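Putative neuraminyllactose-binding hemagglutinin homolog (Helicobacter pylori, PDB 3BGH) is of unproven function but is probably an outer-membrane lipoprotein adhesin that recognises sialylated, neuraminyllactose-type receptors. Local coordinates at residues H37-E43 with Y77-K83; A96-M102 with N133-P139. One frame throughout, in Å; residues are numbered along the deposited sequence.

How the interactions relate
Both interactions pair strands of one mixed sheet, and their centres lie about 9 Å apart. Interaction 1 joins the outermost strand 78-82 to strand 38-48 in parallel; interaction 2 joins strands 98-114 and 123-137 as an antiparallel hairpin further in. They meet because strands 38-48 and 98-114 are neighbours: Leu-38 O lies 2.7 Å from Leu-97 N and Val-40 O 2.8 Å from Leu-100 N, both probable hydrogen bonds. The chemistry follows position. At the sheet margin, 37-43 with 77-83 is partly buried and includes serines and a charged pair at its end, whereas 96-102 with 133-139 is a buried contact dominated by leucine, valine, phenylalanine and proline.

Interaction 1: H37-E43 with Y77-K83; sequences HLVVLIE and YSVSQFK
Backbone bonds carry most of the pairing between His-37 to Glu-43 and Tyr-77 to Lys-83. The strands run parallel, their axes 26° apart, and the bonds alternate: Ser-78 N donates to His-37 O, Val-39 N to Ser-78 O, Ser-80 N to Val-39 O, Leu-41 N to Ser-80 O (2.8 Å, 172° at the hydrogen) and Phe-82 N to Leu-41 O. A weak bond from Glu-43 N to Phe-82 O ends the series.

Among apolar contacts, Val-40 CG1, placed anti to the backbone N (chi1 178°), meets the edge of the Phe-82 ring, 3.8 Å from CD2. Val-39, on the face opposite Val-40, brings CG1 to 4.0 Å from Tyr-77 CD1; at the start of the strands, His-37 CB lies 3.7 Å from that same carbon.

Leu-38 CD1 lies against the Ser-80 hydroxyl, 3.1 Å from OG, a close methyl-to-oxygen contact.

The Glu-43 carboxylate rests against the methylene chain of Lys-83 (OE1 to CG 3.2 Å), while Glu-43 OE2 and Lys-83 NZ stay 4.2 Å apart, beyond salt-bridge range.

These strands belong to a beta-alpha-beta unit whose helix 54-73 covers Leu-41 and Val-79 through Ser-69. Strand 98-114 flanks 38-48, and helix 211-223 packs against His-37 and Tyr-77.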
ATOM      1  N   HIS A  37      -5.978  29.761  17.851  1.00 74.38           N
ATOM      2  CA  HIS A  37      -5.137  29.308  16.737  1.00 73.37           C
ATOM      3  C   HIS A  37      -5.969  28.936  15.501  1.00 72.67           C
ATOM      4  O   HIS A  37      -7.042  28.331  15.636  1.00 73.10           O
ATOM      5  CB  HIS A  37      -4.303  28.133  17.193  1.00 73.35           C
ATOM      6  CG  HIS A  37      -3.524  28.402  18.441  1.00 73.64           C
ATOM      7  ND1 HIS A  37      -3.865  27.857  19.661  1.00 74.17           N
ATOM      8  CD2 HIS A  37      -2.420  29.154  18.660  1.00 71.84           C
ATOM      9  CE1 HIS A  37      -2.993  28.249  20.573  1.00 73.61           C
ATOM     10  NE2 HIS A  37      -2.108  29.040  19.990  1.00 71.56           N
ATOM     11  N   LEU A  38      -5.501  29.328  14.311  1.00 71.50           N
ATOM     12  CA  LEU A  38      -6.134  28.936  13.025  1.00 70.59           C
ATOM     13  C   LEU A  38      -5.326  27.828  12.293  1.00 69.89           C
ATOM     14  O   LEU A  38      -4.119  27.998  12.072  1.00 70.04           O
ATOM     15  CB  LEU A  38      -6.279  30.151  12.093  1.00 70.00           C
ATOM     16  CG  LEU A  38      -6.552  29.870  10.602  1.00 70.13           C
ATOM     17  CD1 LEU A  38      -7.955  29.345  10.343  1.00 70.84           C
ATOM     18  CD2 LEU A  38      -6.303  31.088   9.722  1.00 70.49           C
ATOM     19  N   VAL A  39      -5.979  26.725  11.905  1.00 68.75           N
ATOM     20  CA  VAL A  39      -5.315  25.692  11.065  1.00 67.33           C
ATOM     21  C   VAL A  39      -5.934  25.579   9.673  1.00 66.51           C
ATOM     22  O   VAL A  39      -7.152  25.564   9.528  1.00 67.04           O
ATOM     23  CB  VAL A  39      -5.261  24.277  11.725  1.00 67.12           C
ATOM     24  CG1 VAL A  39      -4.976  24.361  13.211  1.00 65.77           C
ATOM     25  CG2 VAL A  39      -6.522  23.522  11.490  1.00 66.68           C
ATOM     26  N   VAL A  40      -5.093  25.506   8.658  1.00 65.30           N
ATOM     27  CA  VAL A  40      -5.553  25.281   7.300  1.00 64.11           C
ATOM     28  C   VAL A  40      -5.663  23.776   7.029  1.00 63.60           C
ATOM     29  O   VAL A  40      -4.716  23.025   7.249  1.00 62.79           O
ATOM     30  CB  VAL A  40      -4.594  25.914   6.292  1.00 64.03           C
ATOM     31  CG1 VAL A  40      -5.044  25.636   4.879  1.00 64.36           C
ATOM     32  CG2 VAL A  40      -4.524  27.377   6.502  1.00 64.54           C
ATOM     33  N   LEU A  41      -6.829  23.341   6.556  1.00 62.86           N
ATOM     34  CA  LEU A  41      -7.049  21.940   6.241  1.00 62.10           C
ATOM     35  C   LEU A  41      -7.244  21.793   4.752  1.00 61.61           C
ATOM     36  O   LEU A  41      -8.132  22.416   4.195  1.00 61.83           O
ATOM     37  CB  LEU A  41      -8.276  21.439   6.980  1.00 62.69           C
ATOM     38  CG  LEU A  41      -8.305  19.945   7.252  1.00 62.50           C
ATOM     39  CD1 LEU A  41      -7.274  19.659   8.318  1.00 62.90           C
ATOM     40  CD2 LEU A  41      -9.687  19.508   7.697  1.00 60.01           C
ATOM     41  N   ILE A  42      -6.399  20.997   4.111  1.00 60.90           N
ATOM     42  CA  ILE A  42      -6.469  20.747   2.666  1.00 60.34           C
ATOM     43  C   ILE A  42      -7.226  19.440   2.419  1.00 60.64           C
ATOM     44  O   ILE A  42      -7.172  18.546   3.255  1.00 60.49           O
ATOM     45  CB  ILE A  42      -5.066  20.697   2.048  1.00 59.92           C
ATOM     46  CG1 ILE A  42      -4.400  22.049   2.242  1.00 61.44           C
ATOM     47  CG2 ILE A  42      -5.110  20.391   0.569  1.00 57.81           C
ATOM     48  CD1 ILE A  42      -3.097  22.180   1.534  1.00 64.41           C
ATOM     49  N   GLU A  43      -7.963  19.349   1.306  1.00 60.62           N
ATOM     50  CA  GLU A  43      -8.792  18.185   1.027  1.00 61.98           C
ATOM     51  C   GLU A  43      -7.843  16.997   0.841  1.00 60.47           C
ATOM     52  O   GLU A  43      -6.898  17.117   0.071  1.00 60.34           O
ATOM     53  CB  GLU A  43      -9.662  18.410  -0.231  1.00 61.79           C
ATOM     54  CG  GLU A  43     -10.803  17.362  -0.471  1.00 64.95           C
ATOM     55  CD  GLU A  43     -11.737  17.708  -1.669  1.00 66.48           C
ATOM     56  OE1 GLU A  43     -11.235  17.913  -2.818  1.00 71.58           O
ATOM     57  OE2 GLU A  43     -12.983  17.735  -1.469  1.00 72.03           O
ATOM     58  N   TYR A  77     -10.180  25.537  17.710  1.00 65.97           N
ATOM     59  CA  TYR A  77      -9.487  26.169  16.594  1.00 65.58           C
ATOM     60  C   TYR A  77     -10.417  26.821  15.587  1.00 66.43           C
ATOM     61  O   TYR A  77     -11.599  26.495  15.503  1.00 66.46           O
ATOM     62  CB  TYR A  77      -8.580  25.144  15.883  1.00 64.42           C
ATOM     63  CG  TYR A  77      -7.586  24.499  16.812  1.00 62.70           C
ATOM     64  CD1 TYR A  77      -6.305  25.025  16.960  1.00 60.06           C
ATOM     65  CD2 TYR A  77      -7.926  23.362  17.552  1.00 62.12           C
ATOM     66  CE1 TYR A  77      -5.399  24.444  17.821  1.00 59.26           C
ATOM     67  CE2 TYR A  77      -7.008  22.774  18.431  1.00 59.78           C
ATOM     68  CZ  TYR A  77      -5.754  23.331  18.553  1.00 59.58           C
ATOM     69  OH  TYR A  77      -4.841  22.770  19.409  1.00 60.15           O
ATOM     70  N   SER A  78      -9.880  27.761  14.825  1.00 67.75           N
ATOM     71  CA  SER A  78     -10.570  28.196  13.615  1.00 69.46           C
ATOM     72  C   SER A  78     -10.032  27.276  12.530  1.00 69.73           C
ATOM     73  O   SER A  78      -8.859  26.912  12.554  1.00 69.94           O
ATOM     74  CB  SER A  78     -10.260  29.654  13.251  1.00 69.37           C
ATOM     75  OG  SER A  78      -9.940  30.421  14.406  1.00 72.08           O
ATOM     76  N   VAL A  79     -10.885  26.919  11.580  1.00 69.94           N
ATOM     77  CA  VAL A  79     -10.504  26.003  10.532  1.00 69.96           C
ATOM     78  C   VAL A  79     -10.866  26.596   9.169  1.00 70.50           C
ATOM     79  O   VAL A  79     -12.021  26.932   8.926  1.00 70.34           O
ATOM     80  CB  VAL A  79     -11.205  24.648  10.712  1.00 69.26           C
ATOM     81  CG1 VAL A  79     -10.699  23.668   9.701  1.00 69.66           C
ATOM     82  CG2 VAL A  79     -10.981  24.116  12.100  1.00 69.97           C
ATOM     83  N   SER A  80      -9.869  26.716   8.296  1.00 71.01           N
ATOM     84  CA  SER A  80     -10.071  27.145   6.926  1.00 71.57           C
ATOM     85  C   SER A  80      -9.780  25.984   5.970  1.00 71.66           C
ATOM     86  O   SER A  80      -8.740  25.327   6.062  1.00 71.59           O
ATOM     87  CB  SER A  80      -9.182  28.337   6.596  1.00 71.60           C
ATOM     88  OG  SER A  80      -9.354  29.375   7.549  1.00 73.89           O
ATOM     89  N   GLN A  81     -10.722  25.767   5.058  1.00 71.60           N
ATOM     90  CA  GLN A  81     -10.757  24.628   4.172  1.00 71.60           C
ATOM     91  C   GLN A  81     -10.426  25.059   2.748  1.00 72.69           C
ATOM     92  O   GLN A  81     -10.936  26.059   2.272  1.00 73.00           O
ATOM     93  CB  GLN A  81     -12.161  24.021   4.168  1.00 71.13           C
ATOM     94  CG  GLN A  81     -12.686  23.502   5.474  1.00 68.95           C
ATOM     95  CD  GLN A  81     -14.069  22.899   5.299  1.00 69.44           C
ATOM     96  OE1 GLN A  81     -14.760  23.174   4.307  1.00 71.30           O
ATOM     97  NE2 GLN A  81     -14.478  22.066   6.239  1.00 63.33           N
ATOM     98  N   PHE A  82      -9.579  24.297   2.069  1.00 73.94           N
ATOM     99  CA  PHE A  82      -9.267  24.550   0.662  1.00 75.47           C
ATOM    100  C   PHE A  82      -9.095  23.206  -0.018  1.00 76.79           C
ATOM    101  O   PHE A  82      -8.970  22.193   0.669  1.00 76.85           O
ATOM    102  CB  PHE A  82      -7.999  25.408   0.539  1.00 75.08           C
ATOM    103  CG  PHE A  82      -8.139  26.785   1.143  1.00 75.36           C
ATOM    104  CD1 PHE A  82      -8.783  27.808   0.445  1.00 75.89           C
ATOM    105  CD2 PHE A  82      -7.643  27.054   2.425  1.00 75.39           C
ATOM    106  CE1 PHE A  82      -8.926  29.083   1.002  1.00 75.48           C
ATOM    107  CE2 PHE A  82      -7.776  28.317   2.995  1.00 74.57           C
ATOM    108  CZ  PHE A  82      -8.419  29.336   2.278  1.00 75.22           C
ATOM    109  N   LYS A  83      -9.106  23.173  -1.347  1.00 78.54           N
ATOM    110  CA  LYS A  83      -8.918  21.903  -2.048  1.00 80.87           C
ATOM    111  C   LYS A  83      -7.483  21.629  -2.509  1.00 81.47           C
ATOM    112  O   LYS A  83      -7.128  20.478  -2.757  1.00 81.58           O
ATOM    113  CB  LYS A  83      -9.916  21.723  -3.197  1.00 81.13           C
ATOM    114  CG  LYS A  83     -11.219  21.084  -2.727  1.00 82.47           C
ATOM    115  CD  LYS A  83     -12.285  20.975  -3.837  1.00 82.52           C
ATOM    116  CE  LYS A  83     -13.656  20.599  -3.216  1.00 83.49           C
ATOM    117  NZ  LYS A  83     -14.721  20.351  -4.246  1.00 84.36           N
TER

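Interaction 2: A96-M102 with N133-P139; sequences ALLVLRM and NLNFVEP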
ATOM      1  N   ALA A  96      -2.185  31.715   9.867  1.00 76.20           N
ATOM      2  CA  ALA A  96      -2.396  30.314  10.268  1.00 74.11           C
ATOM      3  C   ALA A  96      -1.268  29.790  11.142  1.00 72.55           C
ATOM      4  O   ALA A  96      -0.126  30.205  10.987  1.00 72.93           O
ATOM      5  CB  ALA A  96      -2.548  29.446   9.045  1.00 74.19           C
ATOM      6  N   LEU A  97      -1.594  28.907  12.076  1.00 70.32           N
ATOM      7  CA  LEU A  97      -0.576  28.190  12.820  1.00 68.60           C
ATOM      8  C   LEU A  97       0.075  27.102  11.957  1.00 68.31           C
ATOM      9  O   LEU A  97       1.280  26.937  11.969  1.00 67.96           O
ATOM     10  CB  LEU A  97      -1.180  27.532  14.058  1.00 68.67           C
ATOM     11  CG  LEU A  97      -0.207  26.608  14.806  1.00 68.39           C
ATOM     12  CD1 LEU A  97       0.872  27.438  15.490  1.00 66.44           C
ATOM     13  CD2 LEU A  97      -0.921  25.659  15.787  1.00 67.16           C
ATOM     14  N   LEU A  98      -0.745  26.405  11.176  1.00 67.51           N
ATOM     15  CA  LEU A  98      -0.421  25.095  10.672  1.00 66.98           C
ATOM     16  C   LEU A  98      -1.241  24.876   9.415  1.00 66.14           C
ATOM     17  O   LEU A  98      -2.361  25.384   9.301  1.00 65.73           O
ATOM     18  CB  LEU A  98      -0.832  24.091  11.754  1.00 66.41           C
ATOM     19  CG  LEU A  98      -0.671  22.588  11.698  1.00 67.76           C
ATOM     20  CD1 LEU A  98       0.595  22.165  10.986  1.00 71.00           C
ATOM     21  CD2 LEU A  98      -0.641  22.065  13.124  1.00 67.83           C
ATOM     22  N   VAL A  99      -0.657  24.157   8.459  1.00 65.30           N
ATOM     23  CA  VAL A  99      -1.403  23.606   7.334  1.00 64.07           C
ATOM     24  C   VAL A  99      -1.304  22.097   7.440  1.00 63.20           C
ATOM     25  O   VAL A  99      -0.214  21.565   7.480  1.00 63.88           O
ATOM     26  CB  VAL A  99      -0.810  24.006   6.002  1.00 64.18           C
ATOM     27  CG1 VAL A  99      -1.717  23.528   4.866  1.00 64.56           C
ATOM     28  CG2 VAL A  99      -0.629  25.494   5.935  1.00 64.06           C
ATOM     29  N   LEU A 100      -2.444  21.426   7.518  1.00 62.00           N
ATOM     30  CA  LEU A 100      -2.517  19.995   7.539  1.00 60.53           C
ATOM     31  C   LEU A 100      -2.927  19.518   6.157  1.00 60.63           C
ATOM     32  O   LEU A 100      -3.773  20.113   5.495  1.00 59.48           O
ATOM     33  CB  LEU A 100      -3.519  19.539   8.579  1.00 60.81           C
ATOM     34  CG  LEU A 100      -3.205  19.732  10.063  1.00 60.16           C
ATOM     35  CD1 LEU A 100      -4.378  19.200  10.852  1.00 60.16           C
ATOM     36  CD2 LEU A 100      -1.947  18.971  10.449  1.00 60.67           C
ATOM     37  N   ARG A 101      -2.315  18.418   5.739  1.00 60.92           N
ATOM     38  CA  ARG A 101      -2.255  18.025   4.338  1.00 61.98           C
ATOM     39  C   ARG A 101      -1.985  16.495   4.249  1.00 61.58           C
ATOM     40  O   ARG A 101      -0.867  16.035   4.488  1.00 61.88           O
ATOM     41  CB  ARG A 101      -1.166  18.885   3.649  1.00 62.46           C
ATOM     42  CG  ARG A 101      -0.633  18.363   2.377  1.00 64.92           C
ATOM     43  CD  ARG A 101      -0.093  19.482   1.513  1.00 70.41           C
ATOM     44  NE  ARG A 101      -0.402  19.193   0.108  1.00 73.53           N
ATOM     45  CZ  ARG A 101       0.176  19.780  -0.938  1.00 76.26           C
ATOM     46  NH1 ARG A 101       1.129  20.691  -0.766  1.00 76.93           N
ATOM     47  NH2 ARG A 101      -0.199  19.447  -2.170  1.00 77.54           N
ATOM     48  N   MET A 102      -3.037  15.746   3.937  1.00 60.83           N
ATOM     49  CA  MET A 102      -3.068  14.301   3.985  1.00 61.50           C
ATOM     50  C   MET A 102      -2.987  13.665   2.580  1.00 60.21           C
ATOM     51  O   MET A 102      -3.810  13.959   1.711  1.00 59.86           O
ATOM     52  CB  MET A 102      -4.347  13.826   4.694  1.00 61.00           C
ATOM     53  CG  MET A 102      -4.233  12.421   5.282  1.00 63.36           C
ATOM     54  SD  MET A 102      -5.810  11.781   5.933  1.00 65.98           S
ATOM     55  CE  MET A 102      -6.424  13.306   6.750  1.00 63.76           C
ATOM     56  N   ASN A 133      -0.466   9.395   5.027  1.00 49.78           N
ATOM     57  CA  ASN A 133       0.452  10.317   5.620  1.00 50.72           C
ATOM     58  C   ASN A 133      -0.146  11.691   5.849  1.00 51.20           C
ATOM     59  O   ASN A 133      -0.504  12.397   4.894  1.00 51.04           O
ATOM     60  CB  ASN A 133       1.666  10.465   4.737  1.00 50.96           C
ATOM     61  CG  ASN A 133       2.782  11.139   5.450  1.00 52.70           C
ATOM     62  OD1 ASN A 133       3.373  10.570   6.395  1.00 56.11           O
ATOM     63  ND2 ASN A 133       3.086  12.361   5.040  1.00 51.05           N
ATOM     64  N   LEU A 134      -0.216  12.084   7.117  1.00 50.87           N
ATOM     65  CA  LEU A 134      -0.564  13.449   7.477  1.00 50.39           C
ATOM     66  C   LEU A 134       0.681  14.360   7.570  1.00 50.60           C
ATOM     67  O   LEU A 134       1.503  14.172   8.454  1.00 49.60           O
ATOM     68  CB  LEU A 134      -1.326  13.437   8.790  1.00 50.10           C
ATOM     69  CG  LEU A 134      -1.886  14.774   9.290  1.00 50.97           C
ATOM     70  CD1 LEU A 134      -2.771  15.400   8.238  1.00 53.30           C
ATOM     71  CD2 LEU A 134      -2.680  14.522  10.534  1.00 50.92           C
ATOM     72  N   ASN A 135       0.790  15.360   6.676  1.00 50.81           N
ATOM     73  CA  ASN A 135       1.893  16.345   6.747  1.00 51.35           C
ATOM     74  C   ASN A 135       1.567  17.620   7.529  1.00 52.19           C
ATOM     75  O   ASN A 135       0.511  18.222   7.349  1.00 53.35           O
ATOM     76  CB  ASN A 135       2.475  16.674   5.350  1.00 50.32           C
ATOM     77  CG  ASN A 135       3.645  15.746   4.957  1.00 50.24           C
ATOM     78  OD1 ASN A 135       4.039  14.875   5.722  1.00 49.82           O
ATOM     79  ND2 ASN A 135       4.223  15.964   3.781  1.00 50.42           N
ATOM     80  N   PHE A 136       2.473  18.020   8.411  1.00 52.64           N
ATOM     81  CA  PHE A 136       2.342  19.260   9.159  1.00 53.22           C
ATOM     82  C   PHE A 136       3.240  20.293   8.500  1.00 54.47           C
ATOM     83  O   PHE A 136       4.456  20.138   8.466  1.00 54.78           O
ATOM     84  CB  PHE A 136       2.745  19.078  10.642  1.00 52.22           C
ATOM     85  CG  PHE A 136       1.857  18.151  11.424  1.00 50.03           C
ATOM     86  CD1 PHE A 136       1.171  18.614  12.534  1.00 47.67           C
ATOM     87  CD2 PHE A 136       1.740  16.806  11.088  1.00 47.62           C
ATOM     88  CE1 PHE A 136       0.371  17.744  13.289  1.00 48.17           C
ATOM     89  CE2 PHE A 136       0.915  15.934  11.839  1.00 46.53           C
ATOM     90  CZ  PHE A 136       0.232  16.401  12.918  1.00 46.99           C
ATOM     91  N   VAL A 137       2.637  21.349   7.974  1.00 56.70           N
ATOM     92  CA  VAL A 137       3.344  22.307   7.139  1.00 58.60           C
ATOM     93  C   VAL A 137       3.280  23.727   7.708  1.00 60.43           C
ATOM     94  O   VAL A 137       2.213  24.216   8.109  1.00 60.10           O
ATOM     95  CB  VAL A 137       2.803  22.299   5.685  1.00 59.06           C
ATOM     96  CG1 VAL A 137       3.621  23.226   4.799  1.00 59.46           C
ATOM     97  CG2 VAL A 137       2.791  20.890   5.093  1.00 57.69           C
ATOM     98  N   GLU A 138       4.447  24.368   7.746  1.00 63.06           N
ATOM     99  CA  GLU A 138       4.580  25.785   8.087  1.00 66.07           C
ATOM    100  C   GLU A 138       4.110  26.647   6.902  1.00 66.72           C
ATOM    101  O   GLU A 138       4.654  26.564   5.811  1.00 67.03           O
ATOM    102  CB  GLU A 138       5.991  26.099   8.617  1.00 66.06           C
ATOM    103  CG  GLU A 138       6.719  27.313   8.043  1.00 70.94           C
ATOM    104  CD  GLU A 138       5.984  28.649   8.227  1.00 75.74           C
ATOM    105  OE1 GLU A 138       5.371  28.864   9.296  1.00 77.03           O
ATOM    106  OE2 GLU A 138       6.038  29.481   7.287  1.00 78.12           O
ATOM    107  N   PRO A 139       3.023  27.403   7.109  1.00 68.01           N
ATOM    108  CA  PRO A 139       2.225  28.048   6.044  1.00 69.10           C
ATOM    109  C   PRO A 139       2.949  29.024   5.119  1.00 70.40           C
ATOM    110  O   PRO A 139       2.676  29.046   3.906  1.00 70.79           O
ATOM    111  CB  PRO A 139       1.112  28.761   6.821  1.00 68.98           C
ATOM    112  CG  PRO A 139       1.015  27.990   8.128  1.00 68.96           C
ATOM    113  CD  PRO A 139       2.438  27.618   8.444  1.00 67.75           C
TER
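Ala-96 opens the contact by placing its CB 4.0 Å from Pro-139 CG, and Leu-97 follows with its carbonyl O near Pro-139 CD. Leu-98 starts out pointing away from the partner segment, yet its branched end comes back: CD1 reaches Phe-136 CB at 3.8 Å and also lies close to Val-137 N.

Val-99 forms the first hydrogen-bonded pair, with Val-137. Val-99 N donates to Val-137 O and Val-137 N to Val-99 O, each bond 2.9 Å long with the donor in the carbonyl plane. The two CB atoms face each other on one side of the sheet, while Val-99 CG2, beside its own backbone N, touches Pro-139 CG at 3.7 Å; the Val-99 and Pro-139 side chains run alongside each other with opposed directions.

Leu-100 is a non-hydrogen-bonded partner of Phe-136. With CG anti to the carbonyl carbon (chi1 -69°), CD1 takes the extended position and the other methyl, CD2, sits over one face of the ring, 3.9 Å from the centroid and 14° off the normal: a CH-pi contact. His-146 of strand 144-161 meets the same ring edge-to-face.

Arg-101 pairs with Asn-135 less evenly. Asn-135 N gives Arg-101 O a 2.8 Å bond from above the carbonyl plane, but the return bond from Arg-101 N to Asn-135 O is weak. The side-chain amide of Asn-135 is held by Ser-147 OG through OD1 and by Asp-111 O of the second subunit through ND2.

Met-102 closes the segment opposite Leu-134, whose CD1 lies 4.2 Å from Met-102 CB. Alternating hydrogen-bonded and non-hydrogen-bonded pairs, with strand directions 158° apart, mark antiparallel pairing; because strands 98-114 and 123-137 are consecutive in the chain they form a beta hairpin, and this contact is its buried open end within the five-stranded mixed sheet.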